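Local coordinates for protein N-acetylmuramoyl-L-alanine amidase (Mycobacteroides abscessus, PDB 7AGL) that probably hydrolyses the amide bond between N-acetylmuramic acid and L-alanine in peptidoglycan, as a zinc-dependent amidase, at residues 103-108 and 180-185; 115-120 and 140-145; 54-59 and 73-78. All blocks are in the same frame, centred on the assembly; numbering follows the deposited sequence.

Contact 1 of 3, residues 103-108 and 180-185. With ZN (zinc ion), chain B.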
loop_
_atom_site.group_PDB
_atom_site.type_symbol
_atom_site.label_atom_id
_atom_site.label_comp_id
_atom_site.label_asym_id
_atom_site.label_seq_id
_atom_site.Cartn_x
_atom_site.Cartn_y
_atom_site.Cartn_z
ATOM N N VAL A 103 3.323 -2.554 4.933
ATOM C CA VAL A 103 2.098 -2.309 4.172
ATOM C C VAL A 103 2.268 -1.054 3.344
ATOM O O VAL A 103 2.511 0.029 3.893
ATOM C CB VAL A 103 0.864 -2.176 5.070
ATOM C CG1 VAL A 103 -0.339 -1.802 4.210
ATOM C CG2 VAL A 103 0.625 -3.485 5.825
ATOM N N SER A 104 2.117 -1.192 2.029
ATOM C CA SER A 104 2.125 -0.064 1.113
ATOM C C SER A 104 0.677 0.281 0.787
ATOM O O SER A 104 -0.135 -0.617 0.535
ATOM C CB SER A 104 2.915 -0.425 -0.154
ATOM O OG SER A 104 2.928 0.628 -1.108
ATOM N N ILE A 105 0.353 1.572 0.811
ATOM C CA ILE A 105 -1.018 2.061 0.642
ATOM C C ILE A 105 -1.099 2.872 -0.648
ATOM O O ILE A 105 -0.346 3.839 -0.841
ATOM C CB ILE A 105 -1.482 2.896 1.847
ATOM C CG1 ILE A 105 -1.567 2.024 3.106
ATOM C CG2 ILE A 105 -2.830 3.583 1.540
ATOM C CD1 ILE A 105 -2.568 0.869 3.016
ATOM N N HIS A 106 -2.027 2.477 -1.520
ATOM C CA HIS A 106 -2.237 3.099 -2.818
ATOM C C HIS A 106 -3.740 3.247 -3.060
ATOM O O HIS A 106 -4.570 2.702 -2.325
ATOM C CB HIS A 106 -1.588 2.257 -3.937
ATOM C CG HIS A 106 -0.093 2.393 -4.020
ATOM N ND1 HIS A 106 0.532 3.060 -5.048
ATOM C CD2 HIS A 106 0.901 1.950 -3.212
ATOM C CE1 HIS A 106 1.840 3.037 -4.873
ATOM N NE2 HIS A 106 2.091 2.354 -3.772
ATOM N N ALA A 107 -4.089 4.038 -4.075
ATOM C CA ALA A 107 -5.430 4.029 -4.645
ATOM C C ALA A 107 -5.306 4.065 -6.163
ATOM O O ALA A 107 -4.328 4.586 -6.719
ATOM C CB ALA A 107 -6.285 5.203 -4.139
ATOM N N ASP A 108 -6.309 3.508 -6.834
ATOM C CA ASP A 108 -6.173 3.075 -8.213
ATOM C C ASP A 108 -6.915 4.021 -9.151
ATOM O O ASP A 108 -7.759 4.821 -8.728
ATOM C CB ASP A 108 -6.708 1.637 -8.343
ATOM C CG ASP A 108 -6.231 0.910 -9.589
ATOM O OD1 ASP A 108 -5.224 1.325 -10.241
ATOM O OD2 ASP A 108 -6.893 -0.112 -9.912
ATOM N N VAL A 180 -1.705 -2.521 -0.744
ATOM C CA VAL A 180 -3.163 -2.487 -0.757
ATOM C C VAL A 180 -3.597 -1.301 -1.599
ATOM O O VAL A 180 -3.327 -0.154 -1.238
ATOM C CB VAL A 180 -3.746 -2.390 0.662
ATOM C CG1 VAL A 180 -5.274 -2.443 0.602
ATOM C CG2 VAL A 180 -3.216 -3.539 1.533
ATOM N N GLU A 181 -4.263 -1.575 -2.717
ATOM C CA GLU A 181 -5.015 -0.563 -3.450
ATOM C C GLU A 181 -6.403 -0.500 -2.805
ATOM O O GLU A 181 -7.188 -1.449 -2.904
ATOM C CB GLU A 181 -5.080 -0.917 -4.936
ATOM C CG GLU A 181 -3.721 -0.830 -5.672
ATOM C CD GLU A 181 -3.426 0.555 -6.185
ATOM O OE1 GLU A 181 -4.219 1.469 -5.860
ATOM O OE2 GLU A 181 -2.407 0.731 -6.911
ATOM N N LEU A 182 -6.701 0.603 -2.109
ATOM C CA LEU A 182 -7.888 0.606 -1.262
ATOM C C LEU A 182 -9.169 0.819 -2.054
ATOM O O LEU A 182 -10.243 0.447 -1.581
ATOM C CB LEU A 182 -7.754 1.665 -0.150
ATOM C CG LEU A 182 -6.841 1.220 0.994
ATOM C CD1 LEU A 182 -6.495 2.399 1.929
ATOM C CD2 LEU A 182 -7.491 0.106 1.787
ATOM N N GLY A 183 -9.075 1.407 -3.239
ATOM C CA GLY A 183 -10.250 1.614 -4.061
ATOM C C GLY A 183 -9.854 2.298 -5.350
ATOM O O GLY A 183 -8.669 2.526 -5.619
ATOM N N ASN A 184 -10.874 2.631 -6.138
ATOM C CA ASN A 184 -10.707 3.237 -7.454
ATOM C C ASN A 184 -11.041 4.719 -7.329
ATOM O O ASN A 184 -12.208 5.080 -7.134
ATOM C CB ASN A 184 -11.604 2.536 -8.478
ATOM C CG ASN A 184 -11.551 3.180 -9.836
ATOM O OD1 ASN A 184 -10.683 4.027 -10.107
ATOM N ND2 ASN A 184 -12.449 2.769 -10.721
ATOM N N MET A 185 -10.021 5.586 -7.442
ATOM C CA MET A 185 -10.276 7.024 -7.297
ATOM C C MET A 185 -11.216 7.564 -8.368
ATOM O O MET A 185 -11.809 8.638 -8.168
ATOM C CB MET A 185 -8.962 7.828 -7.340
ATOM C CG MET A 185 -7.903 7.328 -6.386
ATOM S SD MET A 185 -6.672 8.601 -5.981
ATOM C CE MET A 185 -7.477 9.342 -4.557
HETATM ZN ZN ZN B . -0.403 4.220 -6.643
HETATM O O HOH W 1 -2.085 3.132 -7.482
HETATM O O HOH W 2 -2.759 0.237 -9.560
HETATM O O HOH W 3 0.712 3.220 -8.313
#

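Contact 2 of 3, residues 115-120 and 140-145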
loop_
_atom_site.group_PDB
_atom_site.type_symbol
_atom_site.label_atom_id
_atom_site.label_comp_id
_atom_site.label_asym_id
_atom_site.label_seq_id
_atom_site.Cartn_x
_atom_site.Cartn_y
_atom_site.Cartn_z
ATOM N N HIS A 115 -15.151 -0.617 -8.543
ATOM C CA HIS A 115 -14.861 -0.126 -7.204
ATOM C C HIS A 115 -14.393 -1.271 -6.322
ATOM O O HIS A 115 -14.563 -2.443 -6.648
ATOM C CB HIS A 115 -16.081 0.581 -6.583
ATOM C CG HIS A 115 -17.278 -0.306 -6.422
ATOM N ND1 HIS A 115 -17.653 -0.847 -5.211
ATOM C CD2 HIS A 115 -18.185 -0.744 -7.326
ATOM C CE1 HIS A 115 -18.747 -1.572 -5.372
ATOM N NE2 HIS A 115 -19.088 -1.532 -6.649
ATOM N N GLY A 116 -13.843 -0.910 -5.171
ATOM C CA GLY A 116 -13.403 -1.868 -4.177
ATOM C C GLY A 116 -11.888 -1.969 -4.138
ATOM O O GLY A 116 -11.173 -1.310 -4.899
ATOM N N PHE A 117 -11.410 -2.839 -3.238
ATOM C CA PHE A 117 -9.981 -2.942 -2.922
ATOM C C PHE A 117 -9.323 -4.147 -3.600
ATOM O O PHE A 117 -9.963 -5.162 -3.878
ATOM C CB PHE A 117 -9.776 -3.054 -1.400
ATOM C CG PHE A 117 -10.201 -4.395 -0.819
ATOM C CD1 PHE A 117 -9.338 -5.488 -0.842
ATOM C CD2 PHE A 117 -11.476 -4.570 -0.261
ATOM C CE1 PHE A 117 -9.729 -6.736 -0.342
ATOM C CE2 PHE A 117 -11.872 -5.809 0.254
ATOM C CZ PHE A 117 -10.988 -6.895 0.221
ATOM N N HIS A 118 -8.001 -4.058 -3.802
ATOM C CA HIS A 118 -7.275 -5.295 -4.084
ATOM C C HIS A 118 -5.911 -5.281 -3.409
ATOM O O HIS A 118 -5.246 -4.242 -3.328
ATOM C CB HIS A 118 -7.176 -5.615 -5.611
ATOM C CG HIS A 118 -6.446 -4.610 -6.457
ATOM N ND1 HIS A 118 -6.986 -3.391 -6.806
ATOM C CD2 HIS A 118 -5.273 -4.706 -7.132
ATOM C CE1 HIS A 118 -6.149 -2.749 -7.604
ATOM N NE2 HIS A 118 -5.106 -3.529 -7.826
ATOM N N VAL A 119 -5.532 -6.452 -2.899
ATOM C CA VAL A 119 -4.297 -6.671 -2.159
ATOM C C VAL A 119 -3.299 -7.292 -3.125
ATOM O O VAL A 119 -3.487 -8.430 -3.579
ATOM C CB VAL A 119 -4.533 -7.581 -0.944
ATOM C CG1 VAL A 119 -3.213 -7.814 -0.181
ATOM C CG2 VAL A 119 -5.627 -6.992 -0.022
ATOM N N ASN A 120 -2.251 -6.531 -3.459
ATOM C CA ASN A 120 -1.221 -6.971 -4.385
ATOM C C ASN A 120 -0.078 -7.612 -3.618
ATOM O O ASN A 120 0.320 -7.124 -2.555
ATOM C CB ASN A 120 -0.674 -5.788 -5.197
ATOM C CG ASN A 120 -1.751 -5.105 -6.011
ATOM O OD1 ASN A 120 -1.981 -5.467 -7.165
ATOM N ND2 ASN A 120 -2.458 -4.149 -5.398
ATOM N N THR A 140 -4.792 -12.857 4.519
ATOM C CA THR A 140 -5.281 -12.354 5.800
ATOM C C THR A 140 -5.767 -10.916 5.680
ATOM O O THR A 140 -6.848 -10.568 6.182
ATOM C CB THR A 140 -4.173 -12.461 6.843
ATOM O OG1 THR A 140 -3.915 -13.854 7.109
ATOM C CG2 THR A 140 -4.591 -11.762 8.136
ATOM N N MET A 141 -4.983 -10.077 4.998
ATOM C CA MET A 141 -5.382 -8.695 4.734
ATOM C C MET A 141 -6.678 -8.633 3.931
ATOM O O MET A 141 -7.605 -7.894 4.280
ATOM C CB MET A 141 -4.254 -7.972 3.991
ATOM C CG MET A 141 -4.543 -6.513 3.707
ATOM S SD MET A 141 -4.827 -5.495 5.178
ATOM C CE MET A 141 -3.207 -5.378 5.928
ATOM N N ARG A 142 -6.761 -9.410 2.850
ATOM C CA ARG A 142 -7.995 -9.454 2.071
ATOM C C ARG A 142 -9.184 -9.850 2.947
ATOM O O ARG A 142 -10.250 -9.220 2.897
ATOM C CB ARG A 142 -7.825 -10.424 0.898
ATOM C CG ARG A 142 -9.032 -10.544 -0.046
ATOM C CD ARG A 142 -10.086 -11.554 0.419
ATOM N NE ARG A 142 -9.496 -12.849 0.764
ATOM C CZ ARG A 142 -9.183 -13.786 -0.122
ATOM N NH1 ARG A 142 -9.403 -13.581 -1.412
ATOM N NH2 ARG A 142 -8.636 -14.926 0.280
ATOM N N ASP A 143 -9.019 -10.904 3.754
ATOM C CA ASP A 143 -10.100 -11.352 4.634
ATOM C C ASP A 143 -10.528 -10.265 5.612
ATOM O O ASP A 143 -11.725 -10.074 5.852
ATOM C CB ASP A 143 -9.662 -12.591 5.410
ATOM C CG ASP A 143 -9.582 -13.828 4.548
ATOM O OD1 ASP A 143 -10.071 -13.798 3.403
ATOM O OD2 ASP A 143 -9.015 -14.838 5.024
ATOM N N SER A 144 -9.562 -9.567 6.211
ATOM C CA SER A 144 -9.873 -8.541 7.202
ATOM C C SER A 144 -10.551 -7.332 6.563
ATOM O O SER A 144 -11.483 -6.759 7.143
ATOM C CB SER A 144 -8.592 -8.102 7.924
ATOM O OG SER A 144 -8.069 -9.128 8.762
ATOM N N LEU A 145 -10.083 -6.922 5.378
ATOM C CA LEU A 145 -10.715 -5.797 4.689
ATOM C C LEU A 145 -12.160 -6.120 4.339
ATOM O O LEU A 145 -13.062 -5.296 4.548
ATOM C CB LEU A 145 -9.930 -5.432 3.424
ATOM C CG LEU A 145 -8.515 -4.889 3.638
ATOM C CD1 LEU A 145 -7.791 -4.653 2.305
ATOM C CD2 LEU A 145 -8.534 -3.595 4.453
#

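Contact 3 of 3, residues 54-59 and 73-78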
loop_
_atom_site.group_PDB
_atom_site.type_symbol
_atom_site.label_atom_id
_atom_site.label_comp_id
_atom_site.label_asym_id
_atom_site.label_seq_id
_atom_site.Cartn_x
_atom_site.Cartn_y
_atom_site.Cartn_z
ATOM N N PHE A 54 -4.266 11.160 -0.457
ATOM C CA PHE A 54 -5.067 10.111 0.159
ATOM C C PHE A 54 -4.188 9.101 0.888
ATOM O O PHE A 54 -4.492 8.698 2.024
ATOM C CB PHE A 54 -5.916 9.393 -0.902
ATOM C CG PHE A 54 -6.474 8.079 -0.411
ATOM C CD1 PHE A 54 -7.573 8.056 0.467
ATOM C CD2 PHE A 54 -5.893 6.862 -0.800
ATOM C CE1 PHE A 54 -8.071 6.868 0.942
ATOM C CE2 PHE A 54 -6.391 5.667 -0.316
ATOM C CZ PHE A 54 -7.485 5.658 0.537
ATOM N N THR A 55 -3.102 8.657 0.244
ATOM C CA THR A 55 -2.287 7.613 0.865
ATOM C C THR A 55 -1.559 8.175 2.083
ATOM O O THR A 55 -1.472 7.516 3.125
ATOM C CB THR A 55 -1.285 7.006 -0.142
ATOM O OG1 THR A 55 -0.330 8.001 -0.556
ATOM C CG2 THR A 55 -1.997 6.438 -1.388
ATOM N N TRP A 56 -1.073 9.410 1.978
ATOM C CA TRP A 56 -0.428 10.069 3.112
ATOM C C TRP A 56 -1.360 10.130 4.323
ATOM O O TRP A 56 -1.010 9.684 5.422
ATOM C CB TRP A 56 -0.002 11.477 2.683
ATOM C CG TRP A 56 0.523 12.349 3.784
ATOM C CD1 TRP A 56 -0.061 13.481 4.296
ATOM C CD2 TRP A 56 1.767 12.191 4.476
ATOM N NE1 TRP A 56 0.755 14.036 5.266
ATOM C CE2 TRP A 56 1.871 13.251 5.401
ATOM C CE3 TRP A 56 2.801 11.251 4.405
ATOM C CZ2 TRP A 56 2.973 13.392 6.248
ATOM C CZ3 TRP A 56 3.863 11.373 5.254
ATOM C CH2 TRP A 56 3.964 12.450 6.153
ATOM N N ASN A 57 -2.558 10.674 4.134
ATOM C CA ASN A 57 -3.458 10.861 5.263
ATOM C C ASN A 57 -3.940 9.528 5.813
ATOM O O ASN A 57 -4.086 9.378 7.029
ATOM C CB ASN A 57 -4.610 11.760 4.843
ATOM C CG ASN A 57 -4.203 13.232 4.895
ATOM O OD1 ASN A 57 -4.063 13.879 3.876
ATOM N ND2 ASN A 57 -3.962 13.735 6.097
ATOM N N THR A 58 -4.181 8.540 4.945
ATOM C CA THR A 58 -4.594 7.244 5.470
ATOM C C THR A 58 -3.471 6.580 6.254
ATOM O O THR A 58 -3.721 5.996 7.315
ATOM C CB THR A 58 -5.089 6.357 4.335
ATOM O OG1 THR A 58 -6.165 7.046 3.682
ATOM C CG2 THR A 58 -5.608 5.019 4.892
ATOM N N VAL A 59 -2.228 6.667 5.760
ATOM C CA VAL A 59 -1.098 6.098 6.495
ATOM C C VAL A 59 -0.933 6.780 7.853
ATOM O O VAL A 59 -0.627 6.120 8.850
ATOM C CB VAL A 59 0.188 6.165 5.650
ATOM C CG1 VAL A 59 1.432 6.006 6.537
ATOM C CG2 VAL A 59 0.119 5.053 4.565
ATOM N N THR A 73 6.605 1.699 14.728
ATOM C CA THR A 73 6.244 2.051 13.357
ATOM C C THR A 73 7.288 2.949 12.711
ATOM O O THR A 73 8.019 3.681 13.379
ATOM C CB THR A 73 4.885 2.772 13.271
ATOM O OG1 THR A 73 4.944 3.983 14.037
ATOM C CG2 THR A 73 3.751 1.882 13.809
ATOM N N ALA A 74 7.309 2.907 11.381
ATOM C CA ALA A 74 8.089 3.831 10.577
ATOM C C ALA A 74 7.346 4.055 9.270
ATOM O O ALA A 74 6.438 3.298 8.912
ATOM C CB ALA A 74 9.508 3.303 10.320
ATOM N N MET A 75 7.737 5.115 8.567
ATOM C CA MET A 75 7.149 5.482 7.290
ATOM C C MET A 75 8.264 5.696 6.278
ATOM O O MET A 75 9.417 5.949 6.640
ATOM C CB MET A 75 6.301 6.764 7.397
ATOM C CG MET A 75 5.092 6.623 8.319
ATOM S SD MET A 75 4.101 8.133 8.358
ATOM C CE MET A 75 5.320 9.404 8.739
ATOM N N THR A 76 7.900 5.603 4.999
ATOM C CA THR A 76 8.842 5.769 3.895
ATOM C C THR A 76 8.915 7.197 3.362
ATOM O O THR A 76 9.745 7.469 2.485
ATOM C CB THR A 76 8.466 4.861 2.728
ATOM O OG1 THR A 76 7.101 5.136 2.376
ATOM C CG2 THR A 76 8.617 3.399 3.109
ATOM N N ARG A 77 8.062 8.106 3.829
ATOM C CA ARG A 77 8.241 9.516 3.502
ATOM C C ARG A 77 7.719 10.361 4.650
ATOM O O ARG A 77 6.980 9.882 5.515
ATOM C CB ARG A 77 7.550 9.913 2.187
ATOM C CG ARG A 77 6.036 9.764 2.165
ATOM C CD ARG A 77 5.510 10.320 0.867
ATOM N NE ARG A 77 4.202 9.809 0.434
ATOM C CZ ARG A 77 3.137 10.562 0.180
ATOM N NH1 ARG A 77 3.138 11.885 0.409
ATOM N NH2 ARG A 77 2.042 9.984 -0.289
ATOM N N GLY A 78 8.125 11.631 4.644
ATOM C CA GLY A 78 7.901 12.534 5.754
ATOM C C GLY A 78 7.012 13.724 5.451
ATOM O O GLY A 78 6.812 14.579 6.321
#

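Contact 1 of 3, residues 103-108 and 180-185
Glu181 OE2 accepts hydrogen bonds from two waters, each of which leads back to the strand 103-108. Water 1 sits unusually close, 2.5 Å from Glu181 OE2 in the model. It gives its second bond to Ala107 O at 2.8 Å. Water 2 lies 2.7 Å from Glu181 OE2 and also donates to Asp108 OD1. The two segments are adjacent parallel strands at the centre of the mixed sheet, as the parallel bridges Ile105-Val180 and His106-Glu181 attest, and the carboxylate stands beside the metal site of the amidase. Zinc is held by His106 ND1 at 2.2 Å and also by water 1 and water 3, while His16 and Glu51 complete the site. Glu181 reaches its position through a bend at chi2 (-87°), which folds the carboxylate back over His106 CB instead of extending it away from the sheet; its plane stands 56° from the imidazole. Glu181 is thus second-shell, linked to the metal through water 1.

Beneath, the backbones form a parallel ladder. Val180 N donates to Ser104 O at 2.8 Å, His106 N to Val180 O, and Leu182 N to His106 O. The register then slips by one: His106 pairs with Glu181 but Asp108 with Asn184, so the strand 180-184 carries the extra residue of a beta bulge around Leu182 and Gly183. Asp108 N consequently finds Gly183 O, and Met185 N finds Asp108 O at 2.7 Å.

Polar ends on the metal side have further partners: Asp108 OD2 bonds Tyr155, and Asn184 bonds Gly110 and Gly114. On the other face, Ile105 lies alongside Val180, pointing the same way, and its CG2 meets Leu182 CD1. Past the bulge the fit is tighter than usual, with Met185 CG pressed to 3.5 Å from Ala107 CB.

Contact 2 of 3, residues 115-120 and 140-145
Leu145 meets Phe117 first through CB, which lies 3.8 Å from the centroid of the Phe117 ring and 16° off its normal, a CH-pi contact over the face. Its CG is directed anti to its own carbonyl carbon (chi1 -66°), and this carries CD1 onward across the same ring, where it comes 3.6 Å from Phe117 CD1. At the end of the chain CD1 also touches Val119 CG2 at 3.9 Å, which joins the two aliphatic groups beside the aromatic one.

These contacts belong to a beta-alpha-beta unit in which helix 132-147 packs on strand 118-122 and leads on to strand 161-164. The segment axes of 118-120 and 140-145 run nearly antiparallel, at 165° and 8.6 Å apart. Val119 CG2 reaches Met141 CG at 3.9 Å, their side chains crossing at about a right angle.

The Phe117 ring has a second helical neighbour: Arg142 CG approaches its edge in the ring plane, 3.9 Å from Phe117 CE1. Of the Arg142 side chain it is the aliphatic base that touches; its backbone Arg142 O lies 3.6 Å from Phe117 CZ. Beyond CG the chain bends, sending NE to a salt bridge with Asp143 OD1 and NH1 to Gly159 O. The chemistry is therefore mainly dispersive, carbon against carbon apart from the Arg142 backbone, and the arginine charge is dealt with away from the aromatic ring.

Contact 3 of 3, residues 54-59 and 73-78
A beta-alpha-beta connection from strand 9-14 through helix 51-68 to strand 72-75, interrupted by the small hairpin 27-37, brings Trp56 on the helix against Met75 on strand 72-75 and Arg77 just after it. The Arg77 guanidinium covers the CB-CE3 corner of Trp56: CE3 sits 3.9 Å from the plane of the Arg77 guanidinium, offset toward its rim, with the two flat groups only 28° apart. Arg77 gets there by leaving its backbone with CG between N and carbonyl carbon (chi1 63°) and then running extended to NE, its CG passing by the six-membered ring on the way.

The edge of the same indole meets backbone, for Arg77 O lies near the ring plane, 3.5 Å from Trp56 CZ3. Separately, Gly78 C is 3.4 Å from Trp56 CH2. Met75 adds a Met-aromatic contact of oblique geometry, its SD 5.3 Å from the centroid of the six-membered ring and 44° off the normal, while its CE is 4.2 Å from Trp56 CH2. The Met75 sulfur SD also rests 3.9 Å from Val59 CG1, as the two side chains slide past each other in opposite directions.

At the edge of the guanidinium, near its plane, Arg77 NH2 comes 3.1 Å from Thr55 OG1. Their clear hydrogen bonds go elsewhere: Arg77 NH2 donates to His52 O and NE to Pro14 O, NH1 forms a salt bridge with Asp80, and Thr55 OG1 bonds Gly15 O. Bonds in several directions thus fix the rotation of the guanidinium. Below it, Thr55 and Val59 pack on strand 9-14, which lies between strands 72-75 and 101-108 in the sheet; Leu60 of the same helix touches Met75, and Arg90 of helix 87-96 touches Arg77.

How the contacts relate
All three contacts serve one mixed sheet, but from different places. Contact 1 is the buried centre, strand against strand, and the one rich in backbone bonds. Contacts 2 and 3 each join a helix to the sheet and lie on opposite sides of the chain's centre, with about 9 Å between their nearest atoms. Contact 2 is buried and apolar; contact 3 is partly buried, at an outermost strand, and mixes aromatic, sulfur and cationic groups. Contact 1 touches both: Glu181 O meets His118 N at 2.9 Å, a probable hydrogen bond between neighbouring strands, whereas Phe54 packs against Leu182 and Ala107, bringing helix 51-68 onto the central strands.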